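Local coordinates for thioredoxin-like protein (Bacteroides caccae ATCC 43185, PDB 4YOD), which is of unknown function but, with a helical domain joined to a thioredoxin-like domain, probably acts as a thiol-disulfide oxidoreductase, at residues A[58-63]-A[101-106]; A[88-93]-A[132-137]; A[115-120]-A[139-144]. All blocks are in the same frame, centred on the assembly; numbering follows the deposited sequence.

Contact 1: A[58-63]-A[101-106]; sequences QAWVDY and DKYLYD
Val61 lays a methyl on the ring of Tyr103, and this CH-pi contact is the closest touch between segments 58-63 and 101-106. CG2 stands over one face, 3.8 Å from the Tyr103 ring centroid, displaced toward the hydroxyl end, with Tyr103 CZ 3.5 Å from Val61 CG2. The torsion about CA-CB of Val61 (chi1 164°) puts CG1 anti to the backbone N and leaves CG2 beside that N, on the side of the ring. The opposite face of the tyrosine carries CG of its own neighbour Lys102, so aliphatic groups sandwich the ring.

The other contacts are aromatic and apolar. Trp60 and Tyr103 run past each other in opposite directions; Trp60 CD1 and Tyr103 CD2 come within 3.9 Å, but with planes 48° apart the rings neither stack nor form a T. Farther along the indole, Trp60 CZ2 rests 4.2 Å from Leu104 CD1. Broad, buried Trp60 suits a place where it must also cover Ile96, Leu99 and Ala100.

Polar bonding lies at the margin. Tyr103 suits a partly exposed position because its ring packs while its OH hydrogen-bonds to Glu57, which also pairs with Lys102. The segment axes, 10.9 Å apart at closest and only 17° from parallel, are bridged by large side chains, as in an all-helical domain, here of the DUF5106 family, which is placed in the TPR clan.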
loop_
_atom_site.group_PDB
_atom_site.type_symbol
_atom_site.label_atom_id
_atom_site.label_comp_id
_atom_site.label_asym_id
_atom_site.label_seq_id
_atom_site.Cartn_x
_atom_site.Cartn_y
_atom_site.Cartn_z
ATOM N N GLN A 58 -9.077 -14.144 13.362
ATOM C CA GLN A 58 -8.498 -13.307 14.411
ATOM C C GLN A 58 -7.007 -13.636 14.596
ATOM O O GLN A 58 -6.214 -12.717 14.807
ATOM C CB GLN A 58 -9.275 -13.409 15.731
ATOM C CG GLN A 58 -8.847 -12.386 16.800
ATOM C CD GLN A 58 -8.738 -10.966 16.290
ATOM O OE1 GLN A 58 -9.621 -10.449 15.593
ATOM N NE2 GLN A 58 -7.645 -10.302 16.639
ATOM N N ALA A 59 -6.624 -14.922 14.441
ATOM C CA ALA A 59 -5.224 -15.366 14.477
ATOM C C ALA A 59 -4.435 -14.706 13.328
ATOM O O ALA A 59 -3.319 -14.226 13.551
ATOM C CB ALA A 59 -5.143 -16.884 14.363
ATOM N N TRP A 60 -5.048 -14.620 12.124
ATOM C CA TRP A 60 -4.429 -13.969 10.957
ATOM C C TRP A 60 -4.234 -12.455 11.220
ATOM O O TRP A 60 -3.174 -11.931 10.912
ATOM C CB TRP A 60 -5.234 -14.193 9.669
ATOM C CG TRP A 60 -4.628 -13.494 8.477
ATOM C CD1 TRP A 60 -4.993 -12.282 7.961
ATOM C CD2 TRP A 60 -3.453 -13.900 7.757
ATOM N NE1 TRP A 60 -4.146 -11.931 6.923
ATOM C CE2 TRP A 60 -3.193 -12.909 6.779
ATOM C CE3 TRP A 60 -2.613 -15.032 7.818
ATOM C CZ2 TRP A 60 -2.132 -13.015 5.867
ATOM C CZ3 TRP A 60 -1.569 -15.139 6.916
ATOM C CH2 TRP A 60 -1.332 -14.140 5.956
ATOM N N VAL A 61 -5.254 -11.776 11.779
ATOM C CA VAL A 61 -5.231 -10.339 12.109
ATOM C C VAL A 61 -4.067 -10.046 13.101
ATOM O O VAL A 61 -3.289 -9.112 12.869
ATOM C CB VAL A 61 -6.619 -9.889 12.657
ATOM C CG1 VAL A 61 -6.571 -8.532 13.377
ATOM C CG2 VAL A 61 -7.646 -9.867 11.549
ATOM N N ASP A 62 -3.963 -10.843 14.185
ATOM C CA ASP A 62 -2.902 -10.721 15.193
ATOM C C ASP A 62 -1.503 -10.973 14.583
ATOM O O ASP A 62 -0.554 -10.297 14.960
ATOM C CB ASP A 62 -3.155 -11.644 16.375
ATOM C CG ASP A 62 -4.323 -11.184 17.237
ATOM O OD1 ASP A 62 -4.631 -9.967 17.224
ATOM O OD2 ASP A 62 -4.938 -12.042 17.905
ATOM N N TYR A 63 -1.398 -11.886 13.609
ATOM C CA TYR A 63 -0.150 -12.151 12.886
ATOM C C TYR A 63 0.281 -10.918 12.086
ATOM O O TYR A 63 1.436 -10.507 12.181
ATOM C CB TYR A 63 -0.334 -13.346 11.936
ATOM C CG TYR A 63 0.905 -13.748 11.163
ATOM C CD1 TYR A 63 2.046 -14.213 11.824
ATOM C CD2 TYR A 63 0.899 -13.784 9.770
ATOM C CE1 TYR A 63 3.181 -14.609 11.113
ATOM C CE2 TYR A 63 1.994 -14.268 9.050
ATOM C CZ TYR A 63 3.134 -14.676 9.726
ATOM O OH TYR A 63 4.217 -15.129 9.005
ATOM N N ASP A 101 -5.489 -10.839 1.126
ATOM C CA ASP A 101 -6.073 -9.806 0.255
ATOM C C ASP A 101 -6.932 -8.854 1.128
ATOM O O ASP A 101 -6.652 -7.649 1.197
ATOM C CB ASP A 101 -6.906 -10.481 -0.868
ATOM C CG ASP A 101 -7.665 -9.584 -1.838
ATOM O OD1 ASP A 101 -7.516 -8.351 -1.756
ATOM O OD2 ASP A 101 -8.348 -10.124 -2.728
ATOM N N LYS A 102 -7.921 -9.415 1.858
ATOM C CA LYS A 102 -8.835 -8.663 2.724
ATOM C C LYS A 102 -8.120 -7.681 3.672
ATOM O O LYS A 102 -8.590 -6.557 3.835
ATOM C CB LYS A 102 -9.699 -9.637 3.559
ATOM C CG LYS A 102 -10.768 -8.973 4.413
ATOM C CD LYS A 102 -11.644 -10.012 5.088
ATOM C CE LYS A 102 -12.657 -9.387 6.022
ATOM N NZ LYS A 102 -13.536 -10.423 6.636
ATOM N N TYR A 103 -7.002 -8.085 4.287
ATOM C CA TYR A 103 -6.352 -7.212 5.262
ATOM C C TYR A 103 -5.140 -6.442 4.735
ATOM O O TYR A 103 -4.918 -5.319 5.181
ATOM C CB TYR A 103 -5.956 -8.026 6.502
ATOM C CG TYR A 103 -7.180 -8.408 7.301
ATOM C CD1 TYR A 103 -7.809 -7.483 8.132
ATOM C CD2 TYR A 103 -7.763 -9.668 7.164
ATOM C CE1 TYR A 103 -8.979 -7.803 8.817
ATOM C CE2 TYR A 103 -8.921 -10.008 7.869
ATOM C CZ TYR A 103 -9.535 -9.062 8.673
ATOM O OH TYR A 103 -10.678 -9.359 9.363
ATOM N N LEU A 104 -4.347 -7.031 3.834
ATOM C CA LEU A 104 -3.118 -6.378 3.385
ATOM C C LEU A 104 -3.236 -5.689 2.043
ATOM O O LEU A 104 -2.372 -4.858 1.750
ATOM C CB LEU A 104 -1.937 -7.380 3.339
ATOM C CG LEU A 104 -1.639 -8.181 4.600
ATOM C CD1 LEU A 104 -0.726 -9.368 4.278
ATOM C CD2 LEU A 104 -1.069 -7.294 5.708
ATOM N N TYR A 105 -4.259 -5.990 1.234
ATOM C CA TYR A 105 -4.389 -5.362 -0.102
ATOM C C TYR A 105 -5.555 -4.382 -0.215
ATOM O O TYR A 105 -5.380 -3.308 -0.803
ATOM C CB TYR A 105 -4.539 -6.434 -1.217
ATOM C CG TYR A 105 -4.329 -5.916 -2.630
ATOM C CD1 TYR A 105 -3.090 -5.420 -3.040
ATOM C CD2 TYR A 105 -5.352 -5.965 -3.572
ATOM C CE1 TYR A 105 -2.862 -5.033 -4.361
ATOM C CE2 TYR A 105 -5.155 -5.513 -4.882
ATOM C CZ TYR A 105 -3.899 -5.071 -5.278
ATOM O OH TYR A 105 -3.667 -4.659 -6.576
ATOM N N ASP A 106 -6.759 -4.794 0.240
ATOM C CA ASP A 106 -7.998 -4.011 0.176
ATOM C C ASP A 106 -7.755 -2.551 0.631
ATOM O O ASP A 106 -7.239 -2.344 1.735
ATOM C CB ASP A 106 -9.101 -4.673 1.042
ATOM C CG ASP A 106 -10.527 -4.179 0.812
ATOM O OD1 ASP A 106 -10.711 -2.968 0.566
ATOM O OD2 ASP A 106 -11.464 -4.986 0.968
#

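Contact 2: A[88-93]-A[132-137]; sequences VDKKVF and EIEKVR
Lys90 and Glu134 approach from opposite directions across a gap that their backbones leave wide, with the nearest CA atoms, those of these same two residues, 11.6 Å apart. From CB the lysine sets out with CG anti to its own backbone nitrogen (chi1 -171°), and CG and CD carry the nearly straight chain across the gap without touching the other segment. CE is the first atom to arrive, 3.6 Å from Glu134 OE1. A bend at the last torsion, chi4 40°, then turns the ammonium onto the carboxylate: Lys90 NZ lies 2.8 Å from Glu134 OE1, using the syn lone pair of that oxygen, and 3.0 Å from Glu134 OE2 in a weaker bond. Both oxygens thus share one salt bridge. A long, flexible lysine suits this exposed site, since its aliphatic stem spans the distance and its charge stays in water's reach.

Glu134 OE1 also accepts from the backbone N of Glu131, which helps fix the carboxylate, while NZ makes a weak bond to Val129 O. A glutamine in place of Glu134 would probably leave the Lys90 ammonium without its counter-charge and let the lysine end swing more freely. At the N-cap, Asp89 OD1 accepts weak capping bonds from the backbone N of Lys91 and Val92. The Lys90-Glu134 bridge ties the first turn of helix 90-105 to the early part of helix 132-146, beside the loop that leads out of helix 114-125.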
loop_
_atom_site.group_PDB
_atom_site.type_symbol
_atom_site.label_atom_id
_atom_site.label_comp_id
_atom_site.label_asym_id
_atom_site.label_seq_id
_atom_site.Cartn_x
_atom_site.Cartn_y
_atom_site.Cartn_z
ATOM N N VAL A 88 -0.431 -27.461 1.358
ATOM C CA VAL A 88 -0.838 -28.827 1.753
ATOM C C VAL A 88 -2.336 -29.093 1.447
ATOM O O VAL A 88 -2.745 -30.249 1.346
ATOM C CB VAL A 88 -0.523 -29.149 3.235
ATOM C CG1 VAL A 88 0.980 -29.278 3.452
ATOM C CG2 VAL A 88 -1.134 -28.115 4.181
ATOM N N ASP A 89 -3.148 -28.033 1.320
ATOM C CA ASP A 89 -4.578 -28.172 1.038
ATOM C C ASP A 89 -5.028 -26.966 0.235
ATOM O O ASP A 89 -4.934 -25.838 0.719
ATOM C CB ASP A 89 -5.388 -28.319 2.356
ATOM C CG ASP A 89 -6.851 -28.676 2.165
ATOM O OD1 ASP A 89 -7.590 -27.860 1.568
ATOM O OD2 ASP A 89 -7.274 -29.745 2.667
ATOM N N LYS A 90 -5.524 -27.204 -0.986
ATOM C CA LYS A 90 -5.962 -26.147 -1.910
ATOM C C LYS A 90 -7.034 -25.224 -1.293
ATOM O O LYS A 90 -6.986 -24.020 -1.504
ATOM C CB LYS A 90 -6.487 -26.776 -3.212
ATOM C CG LYS A 90 -6.755 -25.759 -4.311
ATOM C CD LYS A 90 -6.874 -26.419 -5.686
ATOM C CE LYS A 90 -7.449 -25.503 -6.750
ATOM N NZ LYS A 90 -6.930 -24.116 -6.641
ATOM N N LYS A 91 -7.994 -25.780 -0.553
ATOM C CA LYS A 91 -9.046 -24.973 0.067
ATOM C C LYS A 91 -8.501 -24.063 1.216
ATOM O O LYS A 91 -8.998 -22.948 1.395
ATOM C CB LYS A 91 -10.171 -25.866 0.574
ATOM C CG LYS A 91 -10.985 -26.496 -0.559
ATOM C CD LYS A 91 -12.207 -27.254 -0.043
ATOM C CE LYS A 91 -12.873 -28.050 -1.140
ATOM N NZ LYS A 91 -13.928 -28.955 -0.609
ATOM N N VAL A 92 -7.478 -24.524 1.961
ATOM C CA VAL A 92 -6.838 -23.742 3.027
ATOM C C VAL A 92 -5.961 -22.630 2.390
ATOM O O VAL A 92 -5.986 -21.485 2.851
ATOM C CB VAL A 92 -6.050 -24.636 4.015
ATOM C CG1 VAL A 92 -5.334 -23.795 5.071
ATOM C CG2 VAL A 92 -6.992 -25.623 4.699
ATOM N N PHE A 93 -5.219 -22.968 1.318
ATOM C CA PHE A 93 -4.407 -21.992 0.571
ATOM C C PHE A 93 -5.292 -20.829 0.116
ATOM O O PHE A 93 -4.947 -19.659 0.357
ATOM C CB PHE A 93 -3.732 -22.685 -0.636
ATOM C CG PHE A 93 -2.884 -21.750 -1.480
ATOM C CD1 PHE A 93 -3.457 -20.993 -2.497
ATOM C CD2 PHE A 93 -1.512 -21.675 -1.298
ATOM C CE1 PHE A 93 -2.672 -20.130 -3.275
ATOM C CE2 PHE A 93 -0.732 -20.817 -2.080
ATOM C CZ PHE A 93 -1.317 -20.064 -3.069
ATOM N N GLU A 132 -3.322 -22.612 -13.891
ATOM C CA GLU A 132 -2.785 -21.460 -14.613
ATOM C C GLU A 132 -3.774 -20.238 -14.623
ATOM O O GLU A 132 -3.316 -19.108 -14.429
ATOM C CB GLU A 132 -2.337 -21.846 -16.036
ATOM C CG GLU A 132 -3.396 -22.532 -16.869
ATOM C CD GLU A 132 -2.929 -23.320 -18.080
ATOM O OE1 GLU A 132 -1.952 -22.906 -18.748
ATOM O OE2 GLU A 132 -3.584 -24.342 -18.379
ATOM N N ILE A 133 -5.102 -20.468 -14.750
ATOM C CA ILE A 133 -6.094 -19.379 -14.746
ATOM C C ILE A 133 -6.134 -18.683 -13.381
ATOM O O ILE A 133 -6.321 -17.459 -13.328
ATOM C CB ILE A 133 -7.522 -19.840 -15.190
ATOM C CG1 ILE A 133 -8.473 -18.640 -15.465
ATOM C CG2 ILE A 133 -8.166 -20.827 -14.208
ATOM C CD1 ILE A 133 -8.026 -17.637 -16.584
ATOM N N GLU A 134 -5.943 -19.445 -12.289
ATOM C CA GLU A 134 -5.956 -18.890 -10.932
ATOM C C GLU A 134 -4.702 -18.059 -10.655
ATOM O O GLU A 134 -4.718 -17.255 -9.734
ATOM C CB GLU A 134 -6.098 -20.003 -9.890
ATOM C CG GLU A 134 -7.387 -20.793 -10.013
ATOM C CD GLU A 134 -7.462 -21.929 -9.017
ATOM O OE1 GLU A 134 -6.601 -22.837 -9.084
ATOM O OE2 GLU A 134 -8.370 -21.901 -8.153
ATOM N N LYS A 135 -3.645 -18.210 -11.463
ATOM C CA LYS A 135 -2.417 -17.417 -11.275
ATOM C C LYS A 135 -2.456 -16.076 -12.047
ATOM O O LYS A 135 -1.633 -15.206 -11.768
ATOM C CB LYS A 135 -1.167 -18.219 -11.675
ATOM C CG LYS A 135 -0.813 -19.335 -10.692
ATOM C CD LYS A 135 0.531 -19.974 -11.070
ATOM C CE LYS A 135 0.890 -21.166 -10.202
ATOM N NZ LYS A 135 2.345 -21.544 -10.322
ATOM N N VAL A 136 -3.418 -15.892 -12.980
ATOM C CA VAL A 136 -3.550 -14.659 -13.780
ATOM C C VAL A 136 -3.689 -13.410 -12.864
ATOM O O VAL A 136 -2.922 -12.462 -13.028
ATOM C CB VAL A 136 -4.701 -14.743 -14.828
ATOM C CG1 VAL A 136 -4.973 -13.377 -15.471
ATOM C CG2 VAL A 136 -4.376 -15.778 -15.910
ATOM N N ARG A 137 -4.639 -13.401 -11.926
ATOM C CA ARG A 137 -4.806 -12.225 -11.064
ATOM C C ARG A 137 -3.590 -12.007 -10.105
ATOM O O ARG A 137 -3.104 -10.886 -10.118
ATOM C CB ARG A 137 -6.134 -12.218 -10.303
ATOM C CG ARG A 137 -6.410 -10.841 -9.662
ATOM C CD ARG A 137 -7.794 -10.702 -9.070
ATOM N NE ARG A 137 -7.952 -11.475 -7.838
ATOM C CZ ARG A 137 -9.059 -11.490 -7.102
ATOM N NH1 ARG A 137 -10.109 -10.758 -7.457
ATOM N NH2 ARG A 137 -9.122 -12.230 -6.005
#

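Contact 3: A[115-120]-A[139-144]; sequences EFYIPV and KARLEL
Ile118 and Leu142 mark the nearest backbone approach, CA to CA 6.5 Å, between segments 115-120 and 139-144 of helices 114-125 and 132-146, and the first of these helices is kinked where Pro119 has no N-H to give to the preceding turn. The two are consecutive helices of the all-helical DUF5106 domain, joined by a short connection.

At the close point the fit is apolar. The Ile118 and Leu142 side chains cross at about a right angle, and Ile118 CG2 meets Leu142 CD1 at 3.9 Å. Leucine suits the spot because its CG, anti to the backbone N, carries the CD1 methyl across to the other helix; CD1 also nears Ile118 O. Leu121 and Glu122, a turn farther along helix 114-125, meet the same leucine.

To one side the chemistry turns polar. Tyr117 is buried, so its hydroxyl needs a partner, and Arg141 supplies one with a chain extended from CG to NE. Ring and guanidinium planes stand 59° apart, so the groups do not stack; the hydroxyl is met at the guanidinium edge. The same NH1 pairs with Asp101 of helix 90-105, which probably helps balance the arginine's charge in this partly buried place, and the Tyr117 ring also meets that of Tyr105. The bond itself runs from Arg141 NH1 to Tyr117 OH at 3.1 Å, bent to 139° at the hydrogen, with the oxygen 7° out of the guanidinium plane.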
loop_
_atom_site.group_PDB
_atom_site.type_symbol
_atom_site.label_atom_id
_atom_site.label_comp_id
_atom_site.label_asym_id
_atom_site.label_seq_id
_atom_site.Cartn_x
_atom_site.Cartn_y
_atom_site.Cartn_z
ATOM N N GLU A 115 4.054 -3.992 1.049
ATOM C CA GLU A 115 5.303 -4.719 1.297
ATOM C C GLU A 115 5.032 -6.076 2.013
ATOM O O GLU A 115 5.840 -6.990 1.892
ATOM C CB GLU A 115 6.308 -3.870 2.075
ATOM C CG GLU A 115 6.998 -2.793 1.224
ATOM C CD GLU A 115 7.716 -3.247 -0.037
ATOM O OE1 GLU A 115 8.517 -4.208 0.036
ATOM O OE2 GLU A 115 7.504 -2.612 -1.096
ATOM N N PHE A 116 3.886 -6.227 2.703
ATOM C CA PHE A 116 3.562 -7.529 3.288
ATOM C C PHE A 116 2.775 -8.372 2.279
ATOM O O PHE A 116 2.844 -9.593 2.313
ATOM C CB PHE A 116 2.765 -7.373 4.598
ATOM C CG PHE A 116 3.422 -6.741 5.810
ATOM C CD1 PHE A 116 4.801 -6.544 5.860
ATOM C CD2 PHE A 116 2.668 -6.404 6.931
ATOM C CE1 PHE A 116 5.401 -5.972 6.990
ATOM C CE2 PHE A 116 3.275 -5.834 8.061
ATOM C CZ PHE A 116 4.631 -5.613 8.071
ATOM N N TYR A 117 2.012 -7.728 1.376
ATOM C CA TYR A 117 1.224 -8.459 0.395
ATOM C C TYR A 117 2.081 -9.015 -0.768
ATOM O O TYR A 117 1.768 -10.099 -1.271
ATOM C CB TYR A 117 0.081 -7.581 -0.134
ATOM C CG TYR A 117 -0.942 -8.364 -0.922
ATOM C CD1 TYR A 117 -1.607 -9.455 -0.356
ATOM C CD2 TYR A 117 -1.255 -8.014 -2.226
ATOM C CE1 TYR A 117 -2.528 -10.195 -1.091
ATOM C CE2 TYR A 117 -2.235 -8.699 -2.941
ATOM C CZ TYR A 117 -2.869 -9.789 -2.371
ATOM O OH TYR A 117 -3.757 -10.499 -3.146
ATOM N N ILE A 118 3.153 -8.298 -1.194
ATOM C CA ILE A 118 4.050 -8.749 -2.284
ATOM C C ILE A 118 4.585 -10.203 -2.027
ATOM O O ILE A 118 4.371 -11.017 -2.933
ATOM C CB ILE A 118 5.168 -7.723 -2.563
ATOM C CG1 ILE A 118 4.572 -6.521 -3.369
ATOM C CG2 ILE A 118 6.371 -8.346 -3.305
ATOM C CD1 ILE A 118 5.419 -5.215 -3.308
ATOM N N PRO A 119 5.163 -10.607 -0.840
ATOM C CA PRO A 119 5.549 -12.033 -0.664
ATOM C C PRO A 119 4.355 -13.009 -0.769
ATOM O O PRO A 119 4.559 -14.131 -1.224
ATOM C CB PRO A 119 6.188 -12.082 0.734
ATOM C CG PRO A 119 5.776 -10.832 1.417
ATOM C CD PRO A 119 5.555 -9.802 0.337
ATOM N N VAL A 120 3.117 -12.593 -0.396
ATOM C CA VAL A 120 1.919 -13.452 -0.596
ATOM C C VAL A 120 1.726 -13.708 -2.120
ATOM O O VAL A 120 1.524 -14.846 -2.515
ATOM C CB VAL A 120 0.613 -12.893 0.028
ATOM C CG1 VAL A 120 -0.550 -13.871 -0.169
ATOM C CG2 VAL A 120 0.792 -12.564 1.515
ATOM N N LYS A 139 -0.380 -12.711 -10.493
ATOM C CA LYS A 139 0.745 -12.275 -11.334
ATOM C C LYS A 139 0.547 -10.840 -11.824
ATOM O O LYS A 139 1.522 -10.078 -11.867
ATOM C CB LYS A 139 0.932 -13.219 -12.523
ATOM C CG LYS A 139 1.585 -14.552 -12.145
ATOM C CD LYS A 139 1.563 -15.550 -13.321
ATOM C CE LYS A 139 2.675 -15.317 -14.316
ATOM N NZ LYS A 139 2.477 -16.118 -15.557
ATOM N N ALA A 140 -0.706 -10.468 -12.191
ATOM C CA ALA A 140 -1.050 -9.114 -12.634
ATOM C C ALA A 140 -0.916 -8.116 -11.464
ATOM O O ALA A 140 -0.355 -7.028 -11.643
ATOM C CB ALA A 140 -2.467 -9.082 -13.205
ATOM N N ARG A 141 -1.374 -8.507 -10.255
ATOM C CA ARG A 141 -1.224 -7.659 -9.060
ATOM C C ARG A 141 0.260 -7.474 -8.698
ATOM O O ARG A 141 0.660 -6.369 -8.347
ATOM C CB ARG A 141 -1.975 -8.278 -7.866
ATOM C CG ARG A 141 -3.468 -8.047 -7.942
ATOM C CD ARG A 141 -4.188 -8.709 -6.784
ATOM N NE ARG A 141 -5.601 -8.341 -6.808
ATOM C CZ ARG A 141 -6.470 -8.646 -5.856
ATOM N NH1 ARG A 141 -6.085 -9.341 -4.793
ATOM N NH2 ARG A 141 -7.729 -8.237 -5.945
ATOM N N LEU A 142 1.075 -8.537 -8.859
ATOM C CA LEU A 142 2.521 -8.514 -8.563
ATOM C C LEU A 142 3.250 -7.564 -9.528
ATOM O O LEU A 142 4.043 -6.737 -9.065
ATOM C CB LEU A 142 3.124 -9.935 -8.585
ATOM C CG LEU A 142 4.611 -10.093 -8.149
ATOM C CD1 LEU A 142 4.885 -9.479 -6.753
ATOM C CD2 LEU A 142 5.033 -11.544 -8.199
ATOM N N GLU A 143 2.895 -7.601 -10.829
ATOM C CA GLU A 143 3.465 -6.684 -11.834
ATOM C C GLU A 143 3.117 -5.221 -11.509
ATOM O O GLU A 143 3.980 -4.338 -11.566
ATOM C CB GLU A 143 2.935 -7.027 -13.236
ATOM C CG GLU A 143 3.742 -8.076 -13.961
ATOM C CD GLU A 143 3.785 -7.798 -15.453
ATOM O OE1 GLU A 143 4.542 -6.890 -15.869
ATOM O OE2 GLU A 143 3.019 -8.449 -16.199
ATOM N N LEU A 144 1.842 -4.965 -11.185
ATOM C CA LEU A 144 1.385 -3.619 -10.854
ATOM C C LEU A 144 2.012 -3.119 -9.519
ATOM O O LEU A 144 2.364 -1.943 -9.443
ATOM C CB LEU A 144 -0.145 -3.568 -10.807
ATOM C CG LEU A 144 -0.800 -2.242 -10.399
ATOM C CD1 LEU A 144 -0.392 -1.075 -11.363
ATOM C CD2 LEU A 144 -2.309 -2.402 -10.341
#

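In the fold
All three contacts belong to the helical domain, and helix 90-105 connects them: its start serves contact 2, its end contact 1, and residues near that end also touch contact 3. Helix 132-146 is likewise used twice, by contacts 2 and 3. The surface contact is ionic, whereas the two partly buried ones are largely apolar. Contact 1 is purely apolar and aromatic across its segments; contact 3 mixes methyl packing with one hydrogen bond; contact 2, its centre about 23 Å from the centre of the chain, rests on charge alone. Contacts 1 and 3 touch directly, their centres about 15 Å apart.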